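Local coordinates for outer membrane protein YopM (Yersinia pestis, PDB 1JL5) that serves as a secreted leucine-rich repeat effector of the plague bacterium, probably altering host cell physiology so that the bacteria survive in host tissues, at residues A[101-106]-A[119-124]; A[138-143]-A[160-165]; A[319-324]-A[339-344]; A[359-364]-A[379-384]. One frame throughout, in Å; residues are numbered along the deposited sequence.

Interaction 1: A[101-106]-A[119-124]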
loop_
_atom_site.group_PDB
_atom_site.type_symbol
_atom_site.label_atom_id
_atom_site.label_comp_id
_atom_site.label_asym_id
_atom_site.label_seq_id
_atom_site.Cartn_x
_atom_site.Cartn_y
_atom_site.Cartn_z
ATOM N N ASN A 101 -2.357 -0.599 -30.365
ATOM C CA ASN A 101 -1.382 -0.295 -31.387
ATOM C C ASN A 101 -1.155 1.189 -31.201
ATOM O O ASN A 101 -1.557 1.743 -30.180
ATOM C CB ASN A 101 -1.931 -0.611 -32.778
ATOM C CG ASN A 101 -1.944 -2.101 -33.070
ATOM O OD1 ASN A 101 -0.892 -2.736 -33.150
ATOM N ND2 ASN A 101 -3.133 -2.667 -33.220
ATOM N N SER A 102 -0.511 1.831 -32.164
ATOM C CA SER A 102 -0.258 3.259 -32.068
ATOM C C SER A 102 -0.966 3.948 -33.207
ATOM O O SER A 102 -0.500 4.963 -33.724
ATOM C CB SER A 102 1.233 3.546 -32.161
ATOM O OG SER A 102 1.920 2.917 -31.105
ATOM N N LEU A 103 -2.097 3.383 -33.603
ATOM C CA LEU A 103 -2.865 3.942 -34.697
ATOM C C LEU A 103 -3.300 5.357 -34.375
ATOM O O LEU A 103 -3.922 5.607 -33.350
ATOM C CB LEU A 103 -4.089 3.074 -34.971
ATOM C CG LEU A 103 -3.779 1.616 -35.305
ATOM C CD1 LEU A 103 -5.071 0.853 -35.480
ATOM C CD2 LEU A 103 -2.925 1.541 -36.568
ATOM N N THR A 104 -2.955 6.289 -35.250
ATOM C CA THR A 104 -3.346 7.674 -35.055
ATOM C C THR A 104 -4.417 7.926 -36.091
ATOM O O THR A 104 -5.143 8.915 -36.043
ATOM C CB THR A 104 -2.174 8.630 -35.306
ATOM O OG1 THR A 104 -1.686 8.445 -36.640
ATOM C CG2 THR A 104 -1.053 8.359 -34.318
ATOM N N GLU A 105 -4.510 6.993 -37.026
ATOM C CA GLU A 105 -5.468 7.087 -38.109
ATOM C C GLU A 105 -5.900 5.667 -38.427
ATOM O O GLU A 105 -5.183 4.714 -38.137
ATOM C CB GLU A 105 -4.784 7.706 -39.331
ATOM C CG GLU A 105 -5.655 8.606 -40.173
ATOM C CD GLU A 105 -6.084 9.854 -39.429
ATOM O OE1 GLU A 105 -6.920 9.740 -38.509
ATOM O OE2 GLU A 105 -5.576 10.948 -39.760
ATOM N N LEU A 106 -7.081 5.520 -39.004
ATOM C CA LEU A 106 -7.549 4.202 -39.376
ATOM C C LEU A 106 -7.654 4.155 -40.885
ATOM O O LEU A 106 -8.021 5.140 -41.523
ATOM C CB LEU A 106 -8.918 3.911 -38.768
ATOM C CG LEU A 106 -8.980 3.597 -37.274
ATOM C CD1 LEU A 106 -10.423 3.320 -36.888
ATOM C CD2 LEU A 106 -8.106 2.391 -36.958
ATOM N N ASP A 119 -9.347 -0.141 -29.689
ATOM C CA ASP A 119 -9.118 0.459 -28.390
ATOM C C ASP A 119 -7.615 0.500 -28.194
ATOM O O ASP A 119 -6.880 -0.278 -28.806
ATOM C CB ASP A 119 -9.738 -0.400 -27.299
ATOM C CG ASP A 119 -9.267 -1.829 -27.370
ATOM O OD1 ASP A 119 -9.682 -2.527 -28.318
ATOM O OD2 ASP A 119 -8.474 -2.253 -26.500
ATOM N N ASN A 120 -7.159 1.409 -27.342
ATOM C CA ASN A 120 -5.743 1.523 -27.059
ATOM C C ASN A 120 -4.921 1.805 -28.302
ATOM O O ASN A 120 -4.093 1.006 -28.733
ATOM C CB ASN A 120 -5.261 0.253 -26.371
ATOM C CG ASN A 120 -5.915 0.060 -25.025
ATOM O OD1 ASN A 120 -5.579 0.748 -24.064
ATOM N ND2 ASN A 120 -6.872 -0.855 -24.953
ATOM N N ASN A 121 -5.188 2.962 -28.877
ATOM C CA ASN A 121 -4.479 3.435 -30.039
ATOM C C ASN A 121 -4.369 4.921 -29.817
ATOM O O ASN A 121 -4.690 5.401 -28.736
ATOM C CB ASN A 121 -5.253 3.105 -31.313
ATOM C CG ASN A 121 -4.998 1.694 -31.774
ATOM O OD1 ASN A 121 -3.871 1.349 -32.110
ATOM N ND2 ASN A 121 -6.033 0.867 -31.778
ATOM N N ASN A 122 -3.922 5.648 -30.828
ATOM C CA ASN A 122 -3.756 7.085 -30.702
ATOM C C ASN A 122 -4.695 7.800 -31.646
ATOM O O ASN A 122 -4.384 8.870 -32.158
ATOM C CB ASN A 122 -2.306 7.450 -31.015
ATOM C CG ASN A 122 -1.325 6.740 -30.103
ATOM O OD1 ASN A 122 -0.159 6.552 -30.447
ATOM N ND2 ASN A 122 -1.793 6.350 -28.927
ATOM N N LEU A 123 -5.856 7.200 -31.869
ATOM C CA LEU A 123 -6.842 7.781 -32.761
ATOM C C LEU A 123 -7.387 9.068 -32.178
ATOM O O LEU A 123 -7.871 9.090 -31.050
ATOM C CB LEU A 123 -7.981 6.791 -32.994
ATOM C CG LEU A 123 -7.568 5.466 -33.632
ATOM C CD1 LEU A 123 -8.778 4.555 -33.733
ATOM C CD2 LEU A 123 -6.969 5.726 -35.010
ATOM N N LYS A 124 -7.300 10.149 -32.943
ATOM C CA LYS A 124 -7.807 11.431 -32.478
ATOM C C LYS A 124 -9.142 11.694 -33.144
ATOM O O LYS A 124 -9.910 12.553 -32.714
ATOM C CB LYS A 124 -6.823 12.557 -32.808
ATOM C CG LYS A 124 -5.492 12.440 -32.079
ATOM C CD LYS A 124 -4.702 13.744 -32.136
ATOM C CE LYS A 124 -5.440 14.868 -31.417
ATOM N NZ LYS A 124 -4.668 16.147 -31.386
HETATM O O HOH W 1 -1.378 3.917 -27.723
HETATM O O HOH W 2 -7.562 9.850 -35.873
#
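Asn101 and Asn120 join the two loops by a backbone hydrogen bond, Asn101 N to Asn120 O at 2.9 Å. The segments 101-106 and 119-124 then run alongside each other in the same direction, Thr104 and Leu123 having their CA atoms 4.2 Å apart. Further along, the CA-H of Thr104 points at Asn122 O, and a water bridges Thr104 O and Lys124 N. Asn121 carries the polar part of the interface. Its CG stands beside its own backbone N and opposite the carbonyl carbon (chi1 -83°), which turns the amide inward between the coils. OD1 accepts from Leu103 N at 3.1 Å, although the placing of this oxygen is less sure, while ND2 gives its hydrogens to Val118 O and Ala98 O. Asn101 lies beside it, pointing the same way, the two amide planes only 15° apart; its ND2 likewise holds Leu78 O and Ala98 O. Asparagine suits both places because one short side chain can donate and accept towards buried backbone. Leucines fill the apolar side: Leu106 crosses Leu123 at about a right angle, CG to CD1 3.7 Å, and Leu103 CB meets Leu123 CD2 at 3.9 Å. Near the surface, Thr104 CG2 rests on Asn122 CB at 3.6 Å. Such a stack of equivalent asparagines, backed by leucines, is the asparagine ladder of the leucine-rich repeat solenoid, here between LRR 2 and LRR 3.

Interaction 2: A[138-143]-A[160-165]. With CA (calcium ion), chain D.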
loop_
_atom_site.group_PDB
_atom_site.type_symbol
_atom_site.label_atom_id
_atom_site.label_comp_id
_atom_site.label_asym_id
_atom_site.label_seq_id
_atom_site.Cartn_x
_atom_site.Cartn_y
_atom_site.Cartn_z
ATOM N N VAL A 138 -13.430 1.912 -29.487
ATOM C CA VAL A 138 -12.352 2.873 -29.671
ATOM C C VAL A 138 -11.916 3.447 -28.334
ATOM O O VAL A 138 -11.471 4.590 -28.246
ATOM C CB VAL A 138 -12.801 4.025 -30.572
ATOM C CG1 VAL A 138 -13.099 3.509 -31.970
ATOM C CG2 VAL A 138 -14.038 4.675 -29.980
ATOM N N SER A 139 -12.050 2.650 -27.288
ATOM C CA SER A 139 -11.662 3.114 -25.975
ATOM C C SER A 139 -10.159 3.316 -25.964
ATOM O O SER A 139 -9.442 2.775 -26.807
ATOM C CB SER A 139 -12.045 2.093 -24.906
ATOM O OG SER A 139 -11.289 0.909 -25.058
ATOM N N ASN A 140 -9.689 4.110 -25.011
ATOM C CA ASN A 140 -8.270 4.351 -24.875
ATOM C C ASN A 140 -7.639 4.853 -26.156
ATOM O O ASN A 140 -6.734 4.240 -26.717
ATOM C CB ASN A 140 -7.585 3.077 -24.411
ATOM C CG ASN A 140 -8.120 2.599 -23.088
ATOM O OD1 ASN A 140 -8.117 3.342 -22.113
ATOM N ND2 ASN A 140 -8.591 1.359 -23.046
ATOM N N ASN A 141 -8.146 5.979 -26.618
ATOM C CA ASN A 141 -7.623 6.614 -27.800
ATOM C C ASN A 141 -7.575 8.077 -27.457
ATOM O O ASN A 141 -7.624 8.437 -26.284
ATOM C CB ASN A 141 -8.525 6.335 -29.001
ATOM C CG ASN A 141 -8.142 5.058 -29.710
ATOM O OD1 ASN A 141 -7.125 5.009 -30.397
ATOM N ND2 ASN A 141 -8.935 4.010 -29.531
ATOM N N GLN A 142 -7.471 8.923 -28.466
ATOM C CA GLN A 142 -7.405 10.347 -28.220
ATOM C C GLN A 142 -8.505 11.019 -28.996
ATOM O O GLN A 142 -8.356 12.145 -29.459
ATOM C CB GLN A 142 -6.041 10.878 -28.652
ATOM C CG GLN A 142 -4.902 10.348 -27.807
ATOM C CD GLN A 142 -3.555 10.570 -28.453
ATOM O OE1 GLN A 142 -3.222 11.683 -28.854
ATOM N NE2 GLN A 142 -2.772 9.504 -28.563
ATOM N N LEU A 143 -9.619 10.314 -29.137
ATOM C CA LEU A 143 -10.748 10.849 -29.870
ATOM C C LEU A 143 -11.190 12.145 -29.225
ATOM O O LEU A 143 -11.516 12.184 -28.040
ATOM C CB LEU A 143 -11.888 9.837 -29.881
ATOM C CG LEU A 143 -11.529 8.508 -30.544
ATOM C CD1 LEU A 143 -12.737 7.597 -30.515
ATOM C CD2 LEU A 143 -11.067 8.747 -31.979
ATOM N N VAL A 160 -16.204 4.224 -26.260
ATOM C CA VAL A 160 -15.304 5.330 -26.528
ATOM C C VAL A 160 -14.697 5.738 -25.198
ATOM O O VAL A 160 -14.251 6.867 -25.016
ATOM C CB VAL A 160 -16.046 6.515 -27.137
ATOM C CG1 VAL A 160 -16.630 6.111 -28.481
ATOM C CG2 VAL A 160 -17.138 6.981 -26.193
ATOM N N ASP A 161 -14.703 4.798 -24.263
ATOM C CA ASP A 161 -14.146 5.037 -22.950
ATOM C C ASP A 161 -12.700 5.482 -23.080
ATOM O O ASP A 161 -11.993 5.079 -23.997
ATOM C CB ASP A 161 -14.224 3.766 -22.103
ATOM C CG ASP A 161 -13.438 3.879 -20.809
ATOM O OD1 ASP A 161 -12.190 3.832 -20.865
ATOM O OD2 ASP A 161 -14.066 4.024 -19.737
ATOM N N ASN A 162 -12.280 6.338 -22.164
ATOM C CA ASN A 162 -10.918 6.830 -22.138
ATOM C C ASN A 162 -10.481 7.474 -23.447
ATOM O O ASN A 162 -9.649 6.947 -24.186
ATOM C CB ASN A 162 -9.969 5.692 -21.777
ATOM C CG ASN A 162 -8.716 6.187 -21.100
ATOM O OD1 ASN A 162 -8.131 7.188 -21.511
ATOM N ND2 ASN A 162 -8.291 5.485 -20.055
ATOM N N ASN A 163 -11.063 8.624 -23.725
ATOM C CA ASN A 163 -10.729 9.382 -24.907
ATOM C C ASN A 163 -10.769 10.824 -24.468
ATOM O O ASN A 163 -10.712 11.104 -23.278
ATOM C CB ASN A 163 -11.739 9.109 -26.019
ATOM C CG ASN A 163 -11.365 7.902 -26.833
ATOM O OD1 ASN A 163 -10.420 7.953 -27.612
ATOM N ND2 ASN A 163 -12.079 6.799 -26.643
ATOM N N SER A 164 -10.854 11.743 -25.415
ATOM C CA SER A 164 -10.901 13.145 -25.057
ATOM C C SER A 164 -12.183 13.741 -25.588
ATOM O O SER A 164 -12.208 14.866 -26.075
ATOM C CB SER A 164 -9.688 13.865 -25.629
ATOM O OG SER A 164 -8.512 13.267 -25.120
ATOM N N LEU A 165 -13.254 12.967 -25.489
ATOM C CA LEU A 165 -14.548 13.414 -25.963
ATOM C C LEU A 165 -15.143 14.443 -25.015
ATOM O O LEU A 165 -15.271 14.200 -23.815
ATOM C CB LEU A 165 -15.488 12.217 -26.106
ATOM C CG LEU A 165 -14.973 11.166 -27.094
ATOM C CD1 LEU A 165 -15.907 9.974 -27.118
ATOM C CD2 LEU A 165 -14.851 11.786 -28.483
HETATM CA CA CA D . -7.381 9.174 -20.301
HETATM O O HOH W 3 -7.460 10.639 -24.199
HETATM O O HOH W 4 -9.415 10.025 -21.169
HETATM O O HOH W 5 -5.289 8.165 -18.648
HETATM O O HOH W 6 -5.741 8.956 -22.171
#
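Val138 meets Val160 side by side, CG2 to CG1 at a tight 3.3 Å, two branched side chains filling the inside of adjacent turns. The carbonyl of Val138 takes two amide hydrogens: Asn163 ND2 reaches Val138 O at 2.8 Å in a nearly straight bond, and Asn141 ND2 comes from the opposite face of the carbonyl plane. Ser139 sets its CB against Asp161 CB at 3.9 Å. At Asn140 the backbone N donates to Asp161 O, whose position is less certain. The next residue, Asn141, gives its N to Asn162 O at 3.0 Å; its own amide serves the preceding turn, with ND2 also on Val118 O and OD1 taking Leu123 N. Leu143 N points to Asn163 OD1 at 2.9 Å, an oxygen placed less surely, and Leu143 O receives Ser164 N at 2.7 Å. Beside these polar groups Leu143 CB packs on Leu165 CD2. On the outer side, Asn162 has its CG anti to the backbone N (chi1 -153°), and OD1 binds a calcium ion at 2.4 Å, with two waters as further close ligands and a third at a long 2.9 Å. The chemistry thus divides: inward-facing asparagine amides satisfy buried backbone from one repeat to the next, whereas the outward amide of Asn162 offers a neutral oxygen to the metal.

Interaction 3: A[319-324]-A[339-344]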
loop_
_atom_site.group_PDB
_atom_site.type_symbol
_atom_site.label_atom_id
_atom_site.label_comp_id
_atom_site.label_asym_id
_atom_site.label_seq_id
_atom_site.Cartn_x
_atom_site.Cartn_y
_atom_site.Cartn_z
ATOM N N LEU A 319 -25.981 -11.378 3.660
ATOM C CA LEU A 319 -24.735 -10.642 3.613
ATOM C C LEU A 319 -23.503 -11.516 3.629
ATOM O O LEU A 319 -23.273 -12.282 4.562
ATOM C CB LEU A 319 -24.668 -9.648 4.766
ATOM C CG LEU A 319 -23.697 -8.500 4.501
ATOM C CD1 LEU A 319 -24.137 -7.750 3.256
ATOM C CD2 LEU A 319 -23.665 -7.574 5.692
ATOM N N GLU A 320 -22.703 -11.386 2.585
ATOM C CA GLU A 320 -21.482 -12.155 2.492
ATOM C C GLU A 320 -20.286 -11.265 2.737
ATOM O O GLU A 320 -19.278 -11.692 3.279
ATOM C CB GLU A 320 -21.402 -12.809 1.129
ATOM C CG GLU A 320 -22.456 -13.869 0.986
ATOM C CD GLU A 320 -22.371 -14.574 -0.321
ATOM O OE1 GLU A 320 -22.478 -13.891 -1.361
ATOM O OE2 GLU A 320 -22.197 -15.807 -0.303
ATOM N N GLU A 321 -20.389 -10.014 2.327
ATOM C CA GLU A 321 -19.287 -9.119 2.570
ATOM C C GLU A 321 -19.782 -7.858 3.218
ATOM O O GLU A 321 -20.682 -7.183 2.717
ATOM C CB GLU A 321 -18.538 -8.771 1.290
ATOM C CG GLU A 321 -17.402 -7.801 1.575
ATOM C CD GLU A 321 -16.403 -7.700 0.449
ATOM O OE1 GLU A 321 -16.585 -8.380 -0.581
ATOM O OE2 GLU A 321 -15.431 -6.933 0.605
ATOM N N LEU A 322 -19.200 -7.566 4.364
ATOM C CA LEU A 322 -19.545 -6.376 5.083
ATOM C C LEU A 322 -18.284 -5.575 5.254
ATOM O O LEU A 322 -17.334 -6.015 5.901
ATOM C CB LEU A 322 -20.107 -6.699 6.455
ATOM C CG LEU A 322 -20.388 -5.443 7.281
ATOM C CD1 LEU A 322 -21.452 -4.610 6.578
ATOM C CD2 LEU A 322 -20.837 -5.833 8.683
ATOM N N ASN A 323 -18.264 -4.404 4.642
ATOM C CA ASN A 323 -17.130 -3.532 4.798
ATOM C C ASN A 323 -17.666 -2.266 5.423
ATOM O O ASN A 323 -18.358 -1.482 4.776
ATOM C CB ASN A 323 -16.478 -3.205 3.462
ATOM C CG ASN A 323 -15.201 -2.426 3.640
ATOM O OD1 ASN A 323 -14.982 -1.828 4.694
ATOM N ND2 ASN A 323 -14.355 -2.416 2.621
ATOM N N VAL A 324 -17.384 -2.095 6.704
ATOM C CA VAL A 324 -17.814 -0.908 7.423
ATOM C C VAL A 324 -16.541 -0.333 8.003
ATOM O O VAL A 324 -16.525 0.318 9.046
ATOM C CB VAL A 324 -18.796 -1.253 8.537
ATOM C CG1 VAL A 324 -20.111 -1.706 7.929
ATOM C CG2 VAL A 324 -18.212 -2.335 9.420
ATOM N N LEU A 339 -21.941 -14.439 6.186
ATOM C CA LEU A 339 -20.850 -13.481 6.054
ATOM C C LEU A 339 -19.517 -14.157 5.777
ATOM O O LEU A 339 -19.032 -14.952 6.577
ATOM C CB LEU A 339 -20.721 -12.631 7.315
ATOM C CG LEU A 339 -19.880 -11.371 7.099
ATOM C CD1 LEU A 339 -20.579 -10.485 6.070
ATOM C CD2 LEU A 339 -19.698 -10.626 8.409
ATOM N N GLU A 340 -18.921 -13.830 4.643
ATOM C CA GLU A 340 -17.639 -14.402 4.284
ATOM C C GLU A 340 -16.525 -13.392 4.442
ATOM O O GLU A 340 -15.389 -13.743 4.740
ATOM C CB GLU A 340 -17.669 -14.864 2.851
ATOM C CG GLU A 340 -18.469 -16.086 2.643
ATOM C CD GLU A 340 -18.587 -16.392 1.183
ATOM O OE1 GLU A 340 -17.536 -16.646 0.529
ATOM O OE2 GLU A 340 -19.730 -16.364 0.687
ATOM N N ARG A 341 -16.856 -12.128 4.246
ATOM C CA ARG A 341 -15.864 -11.084 4.359
ATOM C C ARG A 341 -16.329 -10.017 5.321
ATOM O O ARG A 341 -17.368 -9.388 5.122
ATOM C CB ARG A 341 -15.597 -10.471 2.989
ATOM C CG ARG A 341 -14.899 -11.400 2.014
ATOM C CD ARG A 341 -15.183 -10.993 0.579
ATOM N NE ARG A 341 -13.973 -10.831 -0.220
ATOM C CZ ARG A 341 -13.183 -9.757 -0.188
ATOM N NH1 ARG A 341 -13.468 -8.729 0.611
ATOM N NH2 ARG A 341 -12.107 -9.707 -0.966
ATOM N N LEU A 342 -15.569 -9.836 6.387
ATOM C CA LEU A 342 -15.890 -8.816 7.349
ATOM C C LEU A 342 -14.728 -7.844 7.414
ATOM O O LEU A 342 -13.632 -8.189 7.863
ATOM C CB LEU A 342 -16.137 -9.406 8.738
ATOM C CG LEU A 342 -16.375 -8.324 9.799
ATOM C CD1 LEU A 342 -17.505 -7.403 9.360
ATOM C CD2 LEU A 342 -16.702 -8.965 11.138
ATOM N N ILE A 343 -14.962 -6.640 6.919
ATOM C CA ILE A 343 -13.949 -5.604 6.976
ATOM C C ILE A 343 -14.576 -4.560 7.870
ATOM O O ILE A 343 -15.494 -3.860 7.462
ATOM C CB ILE A 343 -13.653 -4.988 5.601
ATOM C CG1 ILE A 343 -13.176 -6.066 4.622
ATOM C CG2 ILE A 343 -12.569 -3.924 5.742
ATOM C CD1 ILE A 343 -14.285 -6.909 4.056
ATOM N N ALA A 344 -14.103 -4.490 9.106
ATOM C CA ALA A 344 -14.628 -3.546 10.075
ATOM C C ALA A 344 -13.452 -2.849 10.740
ATOM O O ALA A 344 -13.537 -2.365 11.869
ATOM C CB ALA A 344 -15.469 -4.274 11.107
#
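A pair of neighbouring parallel strands of the leucine-rich repeat solenoid meets here, 321-323 against 341-343, with axes 4.6 Å apart and almost parallel. Four backbone bonds typical of the parallel ladder join them: Arg341 N to Glu320 O, Leu322 N to Arg341 O, Ile343 N to Leu322 O and Val324 N to Ile343 O. Glu320 O also accepts from Glu340 N at 2.6 Å, so one carbonyl grips the start of the next strand twice. On one face Glu321 and Arg341 lie alongside, and Glu321 OE2 forms a salt bridge to Arg341 NH1 at 2.7 Å. The glutamate reaches it because its chain is extended, with CG anti to the backbone N (chi1 179°), while the arginine bends at chi3 to bring its NH1 back over. Nearby, Asn323 turns its OD1 to the backbone N of Ser325 while that oxygen rests on Ile343 CG2 at 3.4 Å. The other face is leucine: Leu322 CD2 meets Leu342 CD1 at 3.7 Å, and Leu339 CD1 fills in against Leu322 CB at 3.8 Å. Before the strands, the carboxylates of Glu320 and Glu340 bring OE2 to OE2 within 2.7 Å, planes 76° apart; a shared proton could ease this, and Arg338 makes a salt bridge to Glu320. Strand 301-303 flanks strand 321-323, with Leu302 beside Leu322, and strand 361-363 flanks strand 341-343, with Leu362 beside Leu342.

Interaction 4: A[359-364]-A[379-384]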
loop_
_atom_site.group_PDB
_atom_site.type_symbol
_atom_site.label_atom_id
_atom_site.label_comp_id
_atom_site.label_asym_id
_atom_site.label_seq_id
_atom_site.Cartn_x
_atom_site.Cartn_y
_atom_site.Cartn_z
ATOM N N LEU A 359 -16.829 -17.531 7.463
ATOM C CA LEU A 359 -16.104 -16.283 7.262
ATOM C C LEU A 359 -14.755 -16.596 6.644
ATOM O O LEU A 359 -13.979 -17.379 7.184
ATOM C CB LEU A 359 -15.904 -15.546 8.585
ATOM C CG LEU A 359 -15.363 -14.121 8.413
ATOM C CD1 LEU A 359 -16.415 -13.258 7.704
ATOM C CD2 LEU A 359 -15.006 -13.534 9.770
ATOM N N LYS A 360 -14.485 -15.986 5.501
ATOM C CA LYS A 360 -13.231 -16.207 4.806
ATOM C C LYS A 360 -12.262 -15.090 5.102
ATOM O O LYS A 360 -11.051 -15.290 5.171
ATOM C CB LYS A 360 -13.466 -16.258 3.302
ATOM C CG LYS A 360 -14.400 -17.361 2.871
ATOM C CD LYS A 360 -13.889 -18.721 3.318
ATOM C CE LYS A 360 -14.804 -19.837 2.828
ATOM N NZ LYS A 360 -16.217 -19.621 3.250
ATOM N N GLN A 361 -12.809 -13.901 5.279
ATOM C CA GLN A 361 -11.980 -12.747 5.514
ATOM C C GLN A 361 -12.422 -11.919 6.693
ATOM O O GLN A 361 -13.588 -11.558 6.827
ATOM C CB GLN A 361 -11.960 -11.896 4.255
ATOM C CG GLN A 361 -11.122 -10.653 4.353
ATOM C CD GLN A 361 -11.227 -9.849 3.093
ATOM O OE1 GLN A 361 -12.319 -9.454 2.697
ATOM N NE2 GLN A 361 -10.098 -9.610 2.442
ATOM N N LEU A 362 -11.463 -11.636 7.560
ATOM C CA LEU A 362 -11.717 -10.828 8.723
ATOM C C LEU A 362 -10.652 -9.754 8.794
ATOM O O LEU A 362 -9.504 -10.031 9.123
ATOM C CB LEU A 362 -11.663 -11.665 9.996
ATOM C CG LEU A 362 -11.930 -10.806 11.229
ATOM C CD1 LEU A 362 -13.346 -10.263 11.161
ATOM C CD2 LEU A 362 -11.717 -11.618 12.491
ATOM N N HIS A 363 -11.030 -8.533 8.452
ATOM C CA HIS A 363 -10.114 -7.406 8.533
ATOM C C HIS A 363 -10.746 -6.474 9.533
ATOM O O HIS A 363 -11.653 -5.719 9.201
ATOM C CB HIS A 363 -9.970 -6.716 7.182
ATOM C CG HIS A 363 -9.179 -7.508 6.190
ATOM N ND1 HIS A 363 -8.919 -7.059 4.914
ATOM C CD2 HIS A 363 -8.596 -8.726 6.287
ATOM C CE1 HIS A 363 -8.209 -7.966 4.268
ATOM N NE2 HIS A 363 -8.001 -8.986 5.080
ATOM N N VAL A 364 -10.286 -6.563 10.773
ATOM C CA VAL A 364 -10.813 -5.735 11.842
ATOM C C VAL A 364 -9.650 -4.986 12.463
ATOM O O VAL A 364 -9.660 -4.609 13.636
ATOM C CB VAL A 364 -11.535 -6.595 12.885
ATOM C CG1 VAL A 364 -12.044 -5.730 14.022
ATOM C CG2 VAL A 364 -12.707 -7.298 12.220
ATOM N N VAL A 379 -11.785 -18.811 8.137
ATOM C CA VAL A 379 -11.046 -17.584 7.876
ATOM C C VAL A 379 -9.722 -17.864 7.186
ATOM O O VAL A 379 -8.837 -18.496 7.758
ATOM C CB VAL A 379 -10.786 -16.809 9.176
ATOM C CG1 VAL A 379 -9.985 -15.545 8.883
ATOM C CG2 VAL A 379 -12.110 -16.462 9.834
ATOM N N GLU A 380 -9.600 -17.394 5.949
ATOM C CA GLU A 380 -8.385 -17.577 5.162
ATOM C C GLU A 380 -7.578 -16.285 5.186
ATOM O O GLU A 380 -6.352 -16.296 5.172
ATOM C CB GLU A 380 -8.732 -17.884 3.702
ATOM C CG GLU A 380 -9.808 -18.926 3.505
ATOM C CD GLU A 380 -10.181 -19.109 2.041
ATOM O OE1 GLU A 380 -10.345 -18.094 1.331
ATOM O OE2 GLU A 380 -10.325 -20.267 1.601
ATOM N N ASP A 381 -8.295 -15.170 5.217
ATOM C CA ASP A 381 -7.695 -13.847 5.197
ATOM C C ASP A 381 -8.018 -13.114 6.485
ATOM O O ASP A 381 -9.141 -12.657 6.686
ATOM C CB ASP A 381 -8.252 -13.078 4.008
ATOM C CG ASP A 381 -7.643 -11.715 3.864
ATOM O OD1 ASP A 381 -7.016 -11.228 4.830
ATOM O OD2 ASP A 381 -7.806 -11.125 2.781
ATOM N N LEU A 382 -7.022 -12.991 7.349
ATOM C CA LEU A 382 -7.214 -12.343 8.628
ATOM C C LEU A 382 -6.258 -11.185 8.869
ATOM O O LEU A 382 -5.063 -11.272 8.585
ATOM C CB LEU A 382 -7.051 -13.372 9.744
ATOM C CG LEU A 382 -7.150 -12.890 11.189
ATOM C CD1 LEU A 382 -8.535 -12.333 11.455
ATOM C CD2 LEU A 382 -6.856 -14.052 12.121
ATOM N N ARG A 383 -6.802 -10.094 9.388
ATOM C CA ARG A 383 -6.007 -8.927 9.721
ATOM C C ARG A 383 -6.650 -8.309 10.936
ATOM O O ARG A 383 -7.815 -7.923 10.914
ATOM C CB ARG A 383 -5.958 -7.921 8.565
ATOM C CG ARG A 383 -5.413 -8.517 7.277
ATOM C CD ARG A 383 -4.858 -7.480 6.318
ATOM N NE ARG A 383 -5.724 -6.320 6.173
ATOM C CZ ARG A 383 -5.794 -5.578 5.073
ATOM N NH1 ARG A 383 -5.049 -5.884 4.020
ATOM N NH2 ARG A 383 -6.599 -4.524 5.027
ATOM N N MET A 384 -5.889 -8.263 12.019
ATOM C CA MET A 384 -6.366 -7.681 13.252
ATOM C C MET A 384 -5.234 -6.876 13.846
ATOM O O MET A 384 -4.079 -7.280 13.785
ATOM C CB MET A 384 -6.803 -8.773 14.227
ATOM C CG MET A 384 -7.910 -9.659 13.688
ATOM S SD MET A 384 -8.640 -10.700 14.959
ATOM C CE MET A 384 -7.564 -12.123 14.899
#
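The imidazole of His363 is sandwiched: the guanidinium of Arg383 lies flat on one face, centres 3.7 Å apart and planes 11° from parallel, and Gln361 CG sits over the opposite face towards the rim. At the ring edge, near its plane, Asp381 OD1 accepts from His363 NE2 at a very short 2.5 Å, a modelled length that is probably an underestimate. The ring reaches the aspartate because its CG stands beside the backbone N (chi1 -72°), swinging it across to the neighbouring strand, while Arg383 bends at chi3 to lay its flat end over the ring. Asp381 OD2 is held by Gln361 NE2 at 2.8 Å, the amide approaching from above the carboxylate plane, 62° out of it. Arg383 NH2 finds a second partner in Glu365. Beneath this polar face runs a parallel ladder, in which Leu362 N donates to Asp381 O and Arg383 N to Leu362 O. The opposite face is apolar, with Leu362 CD2 tight against Leu382 CD1 at 3.4 Å and near Met384 SD at 4.0 Å. Strand 381-385 goes on to pair antiparallel with a strand of the third subunit, and Leu382 packs on Leu382 of that subunit. Chemically, a carboxylate accepting from NE2 would tend to stabilise a charged histidine, whereas the stacked arginine would oppose it; Asp381, with bonds to both its oxygens, is held in a fixed orientation and ties Gln361 and His363 together.

Interactions 1 to 4 follow one another along the chain and sample its leucine-rich repeat solenoid at two places. Interactions 1 and 2 lie in loops that follow strands of successive repeats, their centres 10 Å apart, and meet directly through Asn120 N to Ser139 O and Gln142 N to Leu123 O. Interactions 3 and 4, centres 9 Å apart, are strand pairs in the same parallel ladder, with 341-343 next to 361-363. The two groups lie on opposite sides of the chain's centre, interactions 1 and 4 being about 44 Å apart between centres. Local stacking thus carries the curved solenoid from one end towards the other, where interaction 4 reaches the neighbouring subunit in the tetramer.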